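Local coordinates for protein lovastatin nonaketide synthase mokA (Monascus pilosus, PDB 6AD3) that carries out, as an iterative type I polyketide synthase, nonaketide assembly in lovastatin (monacolin K) biosynthesis, this chain comprising its condensation domain, at residues 83-88 / 207-212; 256-261 / 404-409; 292-297 / 465-470; 418-423 / 429-434. The protein carries 1 engineered substitution. All blocks are in the same frame, centred on the assembly; numbering follows the deposited sequence.

Contact 1: residues 83-88 / 207-212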
loop_
_atom_site.group_PDB
_atom_site.type_symbol
_atom_site.label_atom_id
_atom_site.label_comp_id
_atom_site.label_asym_id
_atom_site.label_seq_id
_atom_site.Cartn_x
_atom_site.Cartn_y
_atom_site.Cartn_z
ATOM N N GLU A 83 9.415 -11.764 4.562
ATOM C CA GLU A 83 9.128 -13.045 5.131
ATOM C C GLU A 83 7.633 -13.239 5.407
ATOM O O GLU A 83 7.065 -14.270 5.048
ATOM C CB GLU A 83 9.947 -13.238 6.416
ATOM C CG GLU A 83 9.686 -14.557 7.121
ATOM C CD GLU A 83 10.570 -14.762 8.360
ATOM O OE1 GLU A 83 11.618 -14.115 8.504
ATOM O OE2 GLU A 83 10.143 -15.496 9.252
ATOM N N TYR A 84 6.966 -12.214 5.953
ATOM C CA TYR A 84 5.530 -12.334 6.214
ATOM C C TYR A 84 4.755 -12.375 4.882
ATOM O O TYR A 84 3.881 -13.184 4.681
ATOM C CB TYR A 84 5.014 -11.179 7.086
ATOM C CG TYR A 84 3.545 -11.372 7.502
ATOM C CD1 TYR A 84 3.194 -12.335 8.463
ATOM C CD2 TYR A 84 2.539 -10.662 6.880
ATOM C CE1 TYR A 84 1.870 -12.542 8.811
ATOM C CE2 TYR A 84 1.208 -10.862 7.192
ATOM C CZ TYR A 84 0.867 -11.789 8.167
ATOM O OH TYR A 84 -0.458 -12.017 8.393
ATOM N N ALA A 85 5.181 -11.572 3.947
ATOM C CA ALA A 85 4.585 -11.592 2.635
ATOM C C ALA A 85 4.741 -12.971 1.959
ATOM O O ALA A 85 3.823 -13.457 1.321
ATOM C CB ALA A 85 5.205 -10.496 1.796
ATOM N N TRP A 86 5.885 -13.604 2.140
ATOM C CA TRP A 86 6.100 -14.951 1.605
ATOM C C TRP A 86 5.091 -15.942 2.220
ATOM O O TRP A 86 4.496 -16.774 1.511
ATOM C CB TRP A 86 7.529 -15.373 1.884
ATOM C CG TRP A 86 7.820 -16.818 1.612
ATOM C CD1 TRP A 86 8.271 -17.744 2.515
ATOM C CD2 TRP A 86 7.693 -17.505 0.362
ATOM N NE1 TRP A 86 8.468 -18.957 1.889
ATOM C CE2 TRP A 86 8.107 -18.844 0.576
ATOM C CE3 TRP A 86 7.215 -17.141 -0.903
ATOM C CZ2 TRP A 86 8.047 -19.825 -0.431
ATOM C CZ3 TRP A 86 7.191 -18.111 -1.921
ATOM C CH2 TRP A 86 7.602 -19.440 -1.670
ATOM N N ARG A 87 4.804 -15.787 3.513
ATOM C CA ARG A 87 3.821 -16.678 4.138
ATOM C C ARG A 87 2.445 -16.440 3.572
ATOM O O ARG A 87 1.694 -17.394 3.370
ATOM C CB ARG A 87 3.794 -16.482 5.646
ATOM C CG ARG A 87 5.091 -16.839 6.341
ATOM C CD ARG A 87 4.949 -16.684 7.845
ATOM N NE ARG A 87 6.240 -16.535 8.507
ATOM C CZ ARG A 87 7.006 -17.540 8.921
ATOM N NH1 ARG A 87 6.663 -18.792 8.679
ATOM N NH2 ARG A 87 8.152 -17.287 9.525
ATOM N N LEU A 88 2.092 -15.171 3.298
ATOM C CA LEU A 88 0.800 -14.882 2.652
ATOM C C LEU A 88 0.776 -15.546 1.299
ATOM O O LEU A 88 -0.248 -16.086 0.886
ATOM C CB LEU A 88 0.545 -13.363 2.511
ATOM C CG LEU A 88 0.368 -12.520 3.768
ATOM C CD1 LEU A 88 0.370 -11.013 3.455
ATOM C CD2 LEU A 88 -0.905 -12.908 4.494
ATOM N N HIS A 207 6.632 -7.577 -8.430
ATOM C CA HIS A 207 6.381 -8.532 -7.379
ATOM C C HIS A 207 6.459 -7.822 -6.047
ATOM O O HIS A 207 7.241 -6.882 -5.870
ATOM C CB HIS A 207 7.371 -9.689 -7.441
ATOM C CG HIS A 207 7.037 -10.808 -6.507
ATOM N ND1 HIS A 207 6.316 -11.923 -6.882
ATOM C CD2 HIS A 207 7.344 -10.979 -5.208
ATOM C CE1 HIS A 207 6.160 -12.709 -5.841
ATOM N NE2 HIS A 207 6.751 -12.149 -4.807
ATOM N N ARG A 208 5.647 -8.291 -5.095
ATOM C CA ARG A 208 5.614 -7.730 -3.736
ATOM C C ARG A 208 7.000 -7.580 -3.125
ATOM O O ARG A 208 7.244 -6.627 -2.419
ATOM C CB ARG A 208 4.756 -8.615 -2.855
ATOM C CG ARG A 208 4.755 -8.309 -1.351
ATOM C CD ARG A 208 3.943 -7.101 -1.000
ATOM N NE ARG A 208 4.578 -5.846 -1.400
ATOM C CZ ARG A 208 4.001 -4.657 -1.319
ATOM N NH1 ARG A 208 2.768 -4.545 -0.880
ATOM N NH2 ARG A 208 4.649 -3.561 -1.686
ATOM N N PHE A 209 7.875 -8.562 -3.328
ATOM C CA PHE A 209 9.097 -8.600 -2.595
ATOM C C PHE A 209 10.090 -7.463 -2.958
ATOM O O PHE A 209 11.079 -7.268 -2.226
ATOM C CB PHE A 209 9.824 -9.933 -2.801
ATOM C CG PHE A 209 9.145 -11.138 -2.201
ATOM C CD1 PHE A 209 8.032 -11.020 -1.398
ATOM C CD2 PHE A 209 9.606 -12.419 -2.520
ATOM C CE1 PHE A 209 7.370 -12.123 -0.964
ATOM C CE2 PHE A 209 8.933 -13.529 -2.072
ATOM C CZ PHE A 209 7.851 -13.381 -1.246
ATOM N N VAL A 210 9.900 -6.797 -4.097
ATOM C CA VAL A 210 10.920 -5.868 -4.648
ATOM C C VAL A 210 10.496 -4.415 -4.721
ATOM O O VAL A 210 11.280 -3.578 -5.146
ATOM C CB VAL A 210 11.482 -6.310 -6.014
ATOM C CG1 VAL A 210 12.093 -7.718 -5.893
ATOM C CG2 VAL A 210 10.385 -6.302 -7.089
ATOM N N GLY A 211 9.261 -4.123 -4.326
ATOM C CA GLY A 211 8.768 -2.769 -4.440
ATOM C C GLY A 211 7.700 -2.348 -3.478
ATOM O O GLY A 211 7.293 -3.107 -2.590
ATOM N N ASP A 212 7.299 -1.075 -3.634
ATOM C CA ASP A 212 6.178 -0.459 -2.886
ATOM C C ASP A 212 6.007 0.959 -3.413
ATOM O O ASP A 212 6.636 1.320 -4.388
ATOM C CB ASP A 212 6.387 -0.480 -1.323
ATOM C CG ASP A 212 7.583 0.358 -0.827
ATOM O OD1 ASP A 212 8.082 1.271 -1.520
ATOM O OD2 ASP A 212 7.998 0.127 0.339
#
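The Phe209 ring meets helix 80-91 with its edge: Ala85 CB and Trp86 CA lie near the ring plane, as does CE3 of the indole, while His207 NE2 sits 3.5 Å above the plane of Phe209, over the ring centre. The phenyl and indole side chains meet at a slant, Phe209 CZ reaching the indole neither squarely over its face nor at its edge. Segment 207-212 covers the first six positions of the HHxxxDG signature of condensation domains, with arginine at the place of the second histidine, and the contact packs this loop against the helix.

The far end of the phenyl group makes the close approach, Phe209 CZ lying 3.7 Å from both CA and CB of Trp86. Phe209 CG stands anti to the carbonyl carbon (chi1 -68°), which carries the ring from the loop toward the helix. Ala85 fills the notch beside it, its CB 3.9 Å from both Phe209 CE1 and Arg208 CG. The indole NE1 is held by Ala142 O.

Only the aliphatic base of Arg208 touches the helix. Bends at chi2 and chi3 fold the rest back along its own loop, where NH1 forms a salt bridge with Glu462 and Phe368 adds a cation-pi contact. Asp212 caps the following helix at Thr215 N. Arg208 NH2 donates to Gly211 O at 2.8 Å (160°), the acceptor lying in the guanidinium plane.

Contact 2: residues 256-261 / 404-409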
loop_
_atom_site.group_PDB
_atom_site.type_symbol
_atom_site.label_atom_id
_atom_site.label_comp_id
_atom_site.label_asym_id
_atom_site.label_seq_id
_atom_site.Cartn_x
_atom_site.Cartn_y
_atom_site.Cartn_z
ATOM N N ASP A 256 11.981 -4.141 21.453
ATOM C CA ASP A 256 11.164 -4.731 22.515
ATOM C C ASP A 256 10.186 -3.733 23.102
ATOM O O ASP A 256 9.051 -4.093 23.381
ATOM C CB ASP A 256 12.037 -5.338 23.622
ATOM C CG ASP A 256 12.614 -6.695 23.235
ATOM O OD1 ASP A 256 12.254 -7.229 22.163
ATOM O OD2 ASP A 256 13.454 -7.218 23.997
ATOM N N ALA A 257 10.597 -2.473 23.253
ATOM C CA ALA A 257 9.693 -1.448 23.811
ATOM C C ALA A 257 8.537 -1.120 22.850
ATOM O O ALA A 257 7.373 -0.923 23.280
ATOM C CB ALA A 257 10.462 -0.192 24.159
ATOM N N ASP A 258 8.826 -1.155 21.551
ATOM C CA ASP A 258 7.791 -0.934 20.538
ATOM C C ASP A 258 6.813 -2.081 20.498
ATOM O O ASP A 258 5.575 -1.880 20.474
ATOM C CB ASP A 258 8.420 -0.708 19.164
ATOM C CG ASP A 258 9.263 0.555 19.099
ATOM O OD1 ASP A 258 9.001 1.502 19.845
ATOM O OD2 ASP A 258 10.242 0.573 18.330
ATOM N N LEU A 259 7.340 -3.292 20.577
ATOM C CA LEU A 259 6.508 -4.472 20.662
ATOM C C LEU A 259 5.595 -4.472 21.887
ATOM O O LEU A 259 4.411 -4.759 21.771
ATOM C CB LEU A 259 7.376 -5.728 20.637
ATOM C CG LEU A 259 7.896 -6.104 19.254
ATOM C CD1 LEU A 259 8.975 -7.167 19.405
ATOM C CD2 LEU A 259 6.785 -6.565 18.331
ATOM N N ALA A 260 6.106 -4.024 23.027
ATOM C CA ALA A 260 5.300 -3.991 24.245
ATOM C C ALA A 260 4.196 -2.949 24.123
ATOM O O ALA A 260 3.085 -3.161 24.600
ATOM C CB ALA A 260 6.174 -3.699 25.478
ATOM N N TYR A 261 4.487 -1.849 23.443
ATOM C CA TYR A 261 3.480 -0.819 23.193
ATOM C C TYR A 261 2.320 -1.383 22.400
ATOM O O TYR A 261 1.164 -1.255 22.794
ATOM C CB TYR A 261 4.090 0.349 22.431
ATOM C CG TYR A 261 3.092 1.357 21.959
ATOM C CD1 TYR A 261 2.644 2.353 22.804
ATOM C CD2 TYR A 261 2.594 1.327 20.658
ATOM C CE1 TYR A 261 1.779 3.330 22.359
ATOM C CE2 TYR A 261 1.695 2.290 20.210
ATOM C CZ TYR A 261 1.258 3.261 21.080
ATOM O OH TYR A 261 0.385 4.242 20.652
ATOM N N ALA A 404 6.863 3.113 15.317
ATOM C CA ALA A 404 6.477 2.707 13.957
ATOM C C ALA A 404 7.364 1.619 13.316
ATOM O O ALA A 404 7.051 1.164 12.237
ATOM C CB ALA A 404 6.446 3.916 13.037
ATOM N N ARG A 405 8.506 1.303 13.926
ATOM C CA ARG A 405 9.522 0.469 13.274
ATOM C C ARG A 405 9.214 -1.032 13.286
ATOM O O ARG A 405 9.895 -1.814 12.635
ATOM C CB ARG A 405 10.869 0.678 13.927
ATOM C CG ARG A 405 11.467 2.050 13.705
ATOM C CD ARG A 405 12.795 2.153 14.456
ATOM N NE ARG A 405 13.081 3.503 14.936
ATOM C CZ ARG A 405 13.747 4.415 14.236
ATOM N NH1 ARG A 405 14.171 4.137 13.007
ATOM N NH2 ARG A 405 13.984 5.609 14.759
ATOM N N VAL A 406 8.169 -1.445 13.974
ATOM C CA VAL A 406 7.853 -2.838 14.041
ATOM C C VAL A 406 7.072 -3.315 12.804
ATOM O O VAL A 406 5.940 -2.882 12.590
ATOM C CB VAL A 406 7.031 -3.153 15.287
ATOM C CG1 VAL A 406 6.763 -4.639 15.366
ATOM C CG2 VAL A 406 7.778 -2.699 16.509
ATOM N N PRO A 407 7.662 -4.236 12.013
ATOM C CA PRO A 407 6.896 -4.797 10.885
ATOM C C PRO A 407 5.653 -5.572 11.398
ATOM O O PRO A 407 5.749 -6.299 12.386
ATOM C CB PRO A 407 7.885 -5.751 10.233
ATOM C CG PRO A 407 9.243 -5.203 10.589
ATOM C CD PRO A 407 9.069 -4.663 11.982
ATOM N N TYR A 408 4.478 -5.281 10.861
ATOM C CA TYR A 408 3.229 -5.751 11.511
ATOM C C TYR A 408 3.186 -7.295 11.584
ATOM O O TYR A 408 2.627 -7.855 12.521
ATOM C CB TYR A 408 1.976 -5.198 10.843
ATOM C CG TYR A 408 1.648 -5.830 9.527
ATOM C CD1 TYR A 408 2.301 -5.443 8.361
ATOM C CD2 TYR A 408 0.639 -6.733 9.421
ATOM C CE1 TYR A 408 1.990 -6.005 7.125
ATOM C CE2 TYR A 408 0.326 -7.338 8.190
ATOM C CZ TYR A 408 0.964 -6.889 7.036
ATOM O OH TYR A 408 0.678 -7.536 5.857
ATOM N N GLY A 409 3.800 -7.979 10.613
ATOM C CA GLY A 409 3.824 -9.446 10.631
ATOM C C GLY A 409 4.530 -10.000 11.860
ATOM O O GLY A 409 4.142 -11.053 12.399
#
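Val406 wedges its two methyl groups against helix 256-266, each against a different residue. CG2 presses on the CB of Asp258, with 3.4 Å between Val406 CG2 and Asp258 CB, a tight fit for two carbons. CG1 meets the tip of Leu259, Val406 CG1 lying 3.5 Å from Leu259 CD2, and these two side chains cross at about a right angle. With CG1 anti to the backbone N and CG2 anti to the carbonyl carbon (chi1 -177°), the valine's branches are directed at neighbouring positions of the helix. Arg405 adds a marginal touch, its CB 4.4 Å from Asp258 OD2.

A second shell surrounds each partner. The carboxylate of Asp258 is engaged by His403, OD1 accepting from ND1 of this residue just ahead of segment 404-409; His403 also stacks on Tyr261, one turn further along the helix. Leu259 is backed by Val410 and Arg414 of helix 408-414 and by Leu250 of helix 239-251. Around the valine, Asn371 bridges the backbone, its ND2 reaching Val406 O and its OD1 Tyr408 N; the latter bond secures the start of helix 408-414, which Pro407 precedes at the N-cap position. The contact thus joins the start of helix 256-266 to the turn between helices 386-401 and 408-414.

Asp258 and Arg405 remain apart, with Asp258 OD2 5.3 Å from Arg405 NE, so any attraction between these opposite charges is probably diffuse. Aliphatic packing carries the contact, and the aspartate's polar end is directed instead to the adjoining histidine.

Contact 3: residues 292-297 / 465-470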
loop_
_atom_site.group_PDB
_atom_site.type_symbol
_atom_site.label_atom_id
_atom_site.label_comp_id
_atom_site.label_asym_id
_atom_site.label_seq_id
_atom_site.Cartn_x
_atom_site.Cartn_y
_atom_site.Cartn_z
ATOM N N HIS A 292 -25.328 -12.691 5.552
ATOM C CA HIS A 292 -24.972 -13.987 4.974
ATOM C C HIS A 292 -23.516 -14.290 5.219
ATOM O O HIS A 292 -22.721 -13.384 5.528
ATOM C CB HIS A 292 -25.264 -14.025 3.482
ATOM C CG HIS A 292 -25.071 -12.713 2.805
ATOM N ND1 HIS A 292 -26.118 -12.000 2.260
ATOM C CD2 HIS A 292 -23.972 -11.932 2.678
ATOM C CE1 HIS A 292 -25.659 -10.861 1.772
ATOM N NE2 HIS A 292 -24.362 -10.791 2.023
ATOM N N ALA A 293 -23.165 -15.563 5.052
ATOM C CA ALA A 293 -21.841 -16.037 5.352
ATOM C C ALA A 293 -20.888 -15.288 4.437
ATOM O O ALA A 293 -21.246 -14.953 3.318
ATOM C CB ALA A 293 -21.752 -17.534 5.102
ATOM N N ARG A 294 -19.681 -15.046 4.920
ATOM C CA ARG A 294 -18.602 -14.567 4.097
ATOM C C ARG A 294 -18.248 -15.613 3.039
ATOM O O ARG A 294 -18.077 -16.776 3.363
ATOM C CB ARG A 294 -17.373 -14.254 4.986
ATOM C CG ARG A 294 -17.676 -13.257 6.109
ATOM C CD ARG A 294 -16.474 -13.049 7.040
ATOM N NE ARG A 294 -15.310 -12.549 6.327
ATOM C CZ ARG A 294 -14.913 -11.288 6.335
ATOM N NH1 ARG A 294 -15.577 -10.383 6.996
ATOM N NH2 ARG A 294 -13.878 -10.925 5.622
ATOM N N GLN A 295 -18.288 -15.216 1.772
ATOM C CA GLN A 295 -18.157 -16.150 0.656
ATOM C C GLN A 295 -16.715 -16.157 0.114
ATOM O O GLN A 295 -16.325 -15.195 -0.521
ATOM C CB GLN A 295 -19.121 -15.717 -0.473
ATOM C CG GLN A 295 -19.858 -16.846 -1.152
ATOM C CD GLN A 295 -20.684 -17.666 -0.187
ATOM O OE1 GLN A 295 -21.349 -17.125 0.702
ATOM N NE2 GLN A 295 -20.591 -18.981 -0.310
ATOM N N PRO A 296 -15.979 -17.292 0.259
ATOM C CA PRO A 296 -14.568 -17.351 -0.146
ATOM C C PRO A 296 -14.371 -16.893 -1.581
ATOM O O PRO A 296 -15.155 -17.236 -2.462
ATOM C CB PRO A 296 -14.210 -18.821 0.042
ATOM C CG PRO A 296 -15.111 -19.266 1.152
ATOM C CD PRO A 296 -16.405 -18.550 0.895
ATOM N N ASN A 297 -13.497 -15.913 -1.754
ATOM C CA ASN A 297 -13.304 -15.267 -3.047
ATOM C C ASN A 297 -11.834 -14.884 -3.314
ATOM O O ASN A 297 -11.582 -14.026 -4.131
ATOM C CB ASN A 297 -14.149 -13.976 -3.120
ATOM C CG ASN A 297 -15.468 -14.160 -3.856
ATOM O OD1 ASN A 297 -16.475 -14.584 -3.269
ATOM N ND2 ASN A 297 -15.502 -13.732 -5.116
ATOM N N PRO A 465 -6.418 -8.920 2.630
ATOM C CA PRO A 465 -7.541 -9.598 3.262
ATOM C C PRO A 465 -8.551 -8.656 3.900
ATOM O O PRO A 465 -9.568 -9.117 4.453
ATOM C CB PRO A 465 -6.868 -10.439 4.348
ATOM C CG PRO A 465 -5.669 -9.669 4.687
ATOM C CD PRO A 465 -5.178 -9.143 3.374
ATOM N N TYR A 466 -8.263 -7.361 3.893
ATOM C CA TYR A 466 -9.024 -6.418 4.720
ATOM C C TYR A 466 -10.448 -6.145 4.181
ATOM O O TYR A 466 -10.636 -5.932 2.985
ATOM C CB TYR A 466 -8.213 -5.118 4.868
ATOM C CG TYR A 466 -6.878 -5.387 5.491
ATOM C CD1 TYR A 466 -6.773 -5.758 6.831
ATOM C CD2 TYR A 466 -5.723 -5.424 4.721
ATOM C CE1 TYR A 466 -5.569 -6.166 7.381
ATOM C CE2 TYR A 466 -4.510 -5.795 5.282
ATOM C CZ TYR A 466 -4.450 -6.205 6.607
ATOM O OH TYR A 466 -3.279 -6.620 7.158
ATOM N N ASP A 467 -11.425 -6.059 5.095
ATOM C CA ASP A 467 -12.828 -5.844 4.715
ATOM C C ASP A 467 -12.983 -4.531 3.958
ATOM O O ASP A 467 -13.718 -4.472 2.983
ATOM C CB ASP A 467 -13.744 -5.822 5.937
ATOM C CG ASP A 467 -14.005 -7.203 6.528
ATOM O OD1 ASP A 467 -13.290 -8.168 6.227
ATOM O OD2 ASP A 467 -14.979 -7.311 7.283
ATOM N N VAL A 468 -12.342 -3.474 4.455
ATOM C CA VAL A 468 -12.482 -2.143 3.894
ATOM C C VAL A 468 -11.126 -1.447 3.889
ATOM O O VAL A 468 -10.364 -1.520 4.850
ATOM C CB VAL A 468 -13.525 -1.294 4.678
ATOM C CG1 VAL A 468 -13.218 -1.290 6.126
ATOM C CG2 VAL A 468 -13.626 0.130 4.123
ATOM N N VAL A 469 -10.789 -0.910 2.739
ATOM C CA VAL A 469 -9.542 -0.219 2.543
ATOM C C VAL A 469 -9.860 1.112 1.890
ATOM O O VAL A 469 -10.493 1.159 0.807
ATOM C CB VAL A 469 -8.569 -1.007 1.693
ATOM C CG1 VAL A 469 -7.249 -0.225 1.523
ATOM C CG2 VAL A 469 -8.298 -2.401 2.272
ATOM N N LEU A 470 -9.349 2.183 2.484
ATOM C CA LEU A 470 -9.407 3.511 1.907
ATOM C C LEU A 470 -7.970 3.945 1.582
ATOM O O LEU A 470 -7.118 4.037 2.491
ATOM C CB LEU A 470 -10.040 4.507 2.888
ATOM C CG LEU A 470 -9.908 5.989 2.527
ATOM C CD1 LEU A 470 -10.546 6.264 1.193
ATOM C CD2 LEU A 470 -10.560 6.872 3.580
HETATM O O HOH W 1 -11.079 -11.577 4.411
#
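Arg294 grips the carboxylate of Asp467 end-on, one terminal nitrogen to each oxygen, and this salt bridge is the compact part of an otherwise open contact. Arg294 NH2 donates to Asp467 OD1 at 2.9 Å (160°), and Arg294 NH1 to Asp467 OD2 at 3.1 Å (167°). A weak third bond joins NH1 to OD1. Both oxygens are met on their syn sides and lie close to the guanidinium plane, though the two flat groups are turned 22° against each other, so the nitrogens approach somewhat out of the carboxylate plane. Arg294 runs extended through chi2 and then bends at chi3, presenting its terminal edge to the acid; NE, facing another way, donates to Ala427 O. The guanidinium is therefore held from more than one direction.

Beyond this pair the segments part: the nearest alpha carbons, CA of Arg294 and CA of Asp467, are 10.5 Å apart. A water fills in on one flank, donating a hydrogen bond to Pro465 O at 2.9 Å and accepting weakly from Arg294 NH2. Around Arg294 the loop is largely exposed, whereas Asp467 is buried and leads directly into strand 468-473.

Here a bidentate arginine-carboxylate pair ties the loop ahead of edge strand 301-307 to the beginning of an inner strand of the condensation domain's six-stranded mixed sheet.

Contact 4: residues 418-423 / 429-434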
loop_
_atom_site.group_PDB
_atom_site.type_symbol
_atom_site.label_atom_id
_atom_site.label_comp_id
_atom_site.label_asym_id
_atom_site.label_seq_id
_atom_site.Cartn_x
_atom_site.Cartn_y
_atom_site.Cartn_z
ATOM N N GLU A 418 -2.855 -16.690 13.135
ATOM C CA GLU A 418 -2.576 -17.473 11.945
ATOM C C GLU A 418 -2.392 -16.556 10.714
ATOM O O GLU A 418 -2.939 -15.449 10.652
ATOM C CB GLU A 418 -3.731 -18.447 11.695
ATOM C CG GLU A 418 -3.304 -19.862 11.324
ATOM C CD GLU A 418 -2.926 -20.708 12.530
ATOM O OE1 GLU A 418 -3.700 -21.627 12.888
ATOM O OE2 GLU A 418 -1.818 -20.514 13.067
ATOM N N VAL A 419 -1.596 -17.009 9.766
ATOM C CA VAL A 419 -1.489 -16.337 8.465
ATOM C C VAL A 419 -2.783 -16.522 7.660
ATOM O O VAL A 419 -3.217 -17.651 7.407
ATOM C CB VAL A 419 -0.324 -16.938 7.670
ATOM C CG1 VAL A 419 -0.315 -16.395 6.263
ATOM C CG2 VAL A 419 1.003 -16.662 8.379
ATOM N N PRO A 420 -3.403 -15.428 7.226
ATOM C CA PRO A 420 -4.659 -15.615 6.505
ATOM C C PRO A 420 -4.437 -16.126 5.083
ATOM O O PRO A 420 -3.405 -15.807 4.449
ATOM C CB PRO A 420 -5.260 -14.211 6.474
ATOM C CG PRO A 420 -4.064 -13.293 6.498
ATOM C CD PRO A 420 -3.007 -14.013 7.317
ATOM N N GLY A 421 -5.415 -16.872 4.568
ATOM C CA GLY A 421 -5.278 -17.522 3.261
ATOM C C GLY A 421 -6.232 -16.978 2.248
ATOM O O GLY A 421 -7.441 -16.822 2.536
ATOM N N ALA A 422 -5.692 -16.570 1.093
ATOM C CA ALA A 422 -6.527 -16.107 0.008
ATOM C C ALA A 422 -6.905 -17.296 -0.867
ATOM O O ALA A 422 -6.154 -17.687 -1.760
ATOM C CB ALA A 422 -5.804 -15.051 -0.811
ATOM N N THR A 423 -8.029 -17.920 -0.562
ATOM C CA THR A 423 -8.402 -19.168 -1.244
ATOM C C THR A 423 -9.889 -19.161 -1.689
ATOM O O THR A 423 -10.666 -18.209 -1.405
ATOM C CB THR A 423 -8.177 -20.387 -0.325
ATOM O OG1 THR A 423 -9.111 -20.337 0.750
ATOM C CG2 THR A 423 -6.768 -20.404 0.245
ATOM N N PRO A 429 -11.957 -13.086 8.232
ATOM C CA PRO A 429 -11.426 -11.732 8.377
ATOM C C PRO A 429 -9.916 -11.736 8.596
ATOM O O PRO A 429 -9.351 -12.673 9.162
ATOM C CB PRO A 429 -12.176 -11.176 9.590
ATOM C CG PRO A 429 -13.284 -12.136 9.860
ATOM C CD PRO A 429 -12.821 -13.461 9.361
ATOM N N ALA A 430 -9.281 -10.655 8.195
ATOM C CA ALA A 430 -7.881 -10.435 8.472
ATOM C C ALA A 430 -7.611 -10.493 9.968
ATOM O O ALA A 430 -8.429 -10.078 10.754
ATOM C CB ALA A 430 -7.461 -9.109 7.922
ATOM N N PRO A 431 -6.399 -10.945 10.359
ATOM C CA PRO A 431 -6.017 -10.869 11.787
ATOM C C PRO A 431 -5.888 -9.467 12.305
ATOM O O PRO A 431 -5.331 -8.602 11.617
ATOM C CB PRO A 431 -4.665 -11.540 11.847
ATOM C CG PRO A 431 -4.189 -11.707 10.454
ATOM C CD PRO A 431 -5.332 -11.474 9.506
ATOM N N LEU A 432 -6.428 -9.250 13.504
ATOM C CA LEU A 432 -6.173 -8.039 14.339
ATOM C C LEU A 432 -6.909 -6.787 13.899
ATOM O O LEU A 432 -7.513 -6.094 14.707
ATOM C CB LEU A 432 -4.681 -7.722 14.471
ATOM C CG LEU A 432 -4.331 -6.762 15.586
ATOM C CD1 LEU A 432 -4.651 -7.367 16.952
ATOM C CD2 LEU A 432 -2.904 -6.329 15.494
ATOM N N PHE A 433 -6.827 -6.457 12.621
ATOM C CA PHE A 433 -7.599 -5.332 12.105
ATOM C C PHE A 433 -8.168 -5.677 10.750
ATOM O O PHE A 433 -7.535 -6.418 9.993
ATOM C CB PHE A 433 -6.744 -4.047 12.016
ATOM C CG PHE A 433 -5.422 -4.219 11.298
ATOM C CD1 PHE A 433 -4.323 -4.781 11.950
ATOM C CD2 PHE A 433 -5.267 -3.847 9.952
ATOM C CE1 PHE A 433 -3.115 -4.953 11.294
ATOM C CE2 PHE A 433 -4.070 -4.044 9.304
ATOM C CZ PHE A 433 -2.986 -4.595 9.968
ATOM N N GLN A 434 -9.341 -5.104 10.434
ATOM C CA GLN A 434 -10.061 -5.465 9.205
ATOM C C GLN A 434 -10.309 -4.243 8.317
ATOM O O GLN A 434 -10.864 -4.366 7.242
ATOM C CB GLN A 434 -11.400 -6.136 9.526
ATOM C CG GLN A 434 -11.233 -7.460 10.273
ATOM C CD GLN A 434 -10.922 -7.312 11.754
ATOM O OE1 GLN A 434 -11.556 -6.535 12.490
ATOM N NE2 GLN A 434 -9.937 -8.070 12.209
#
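Pro420 and Pro431 account for the apolar part of the contact, their rings crossing at about a right angle. The closest atoms are Pro420 CG and Pro431 CD, 3.7 Å apart, and Pro420 CD is 4.1 Å from both CG and CD of Pro431. Carbonyl Glu418 O lies alongside, 4.0 Å from Pro431 CG. Tyr84 and Leu88 of helix 80-91 pack on Pro420, and Phe417 and Leu412 on Pro431, so the two rings belong to a larger apolar cluster.

Two hydrogen bonds internal to segment 429-434 shape it. Phe433 N reaches back to Pro431 O at 2.8 Å, closing a classic gamma turn in which Leu432 takes a positive phi of 77°. Gln434 NE2 donates to Ala430 O at 2.9 Å (167°), with the acceptor almost in the glutamine's amide plane, and OE1 accepts from Leu277 N. With both ends engaged, the amide's orientation is fixed.

Both segments belong to the long loop between helix 408-414 and strand 435-440, which here closes on itself. No hydrogen bond spans them: direct contact is mainly between proline ring carbons, with a lesser touch from Glu418 O, while the turn and the glutamine bond are consistent with a well-defined backbone course around Pro431.

All four contacts are partly buried. Contact 1 lies nearest the centre of the chain, about 12 Å from it to the contact's centre, and contact 2 furthest out, at about 19 Å. Helix 80-91 is shared ground: Tyr84 of contact 1 packs on Tyr408 of contact 2 and on Pro420 of contact 4. Contacts 3 and 4 are close neighbours, about 10 Å between centres, contact 4 nested within the chain loop closed by contact 3; Val468 N probably bonds to Gln434 O, and Tyr466 lies against Phe433. Chemistry varies with place: a phenyl edge at the signature loop, aliphatic groups between a helix and a turn, proline rings within a loop, and a charged pair where an exposed loop meets the sheet.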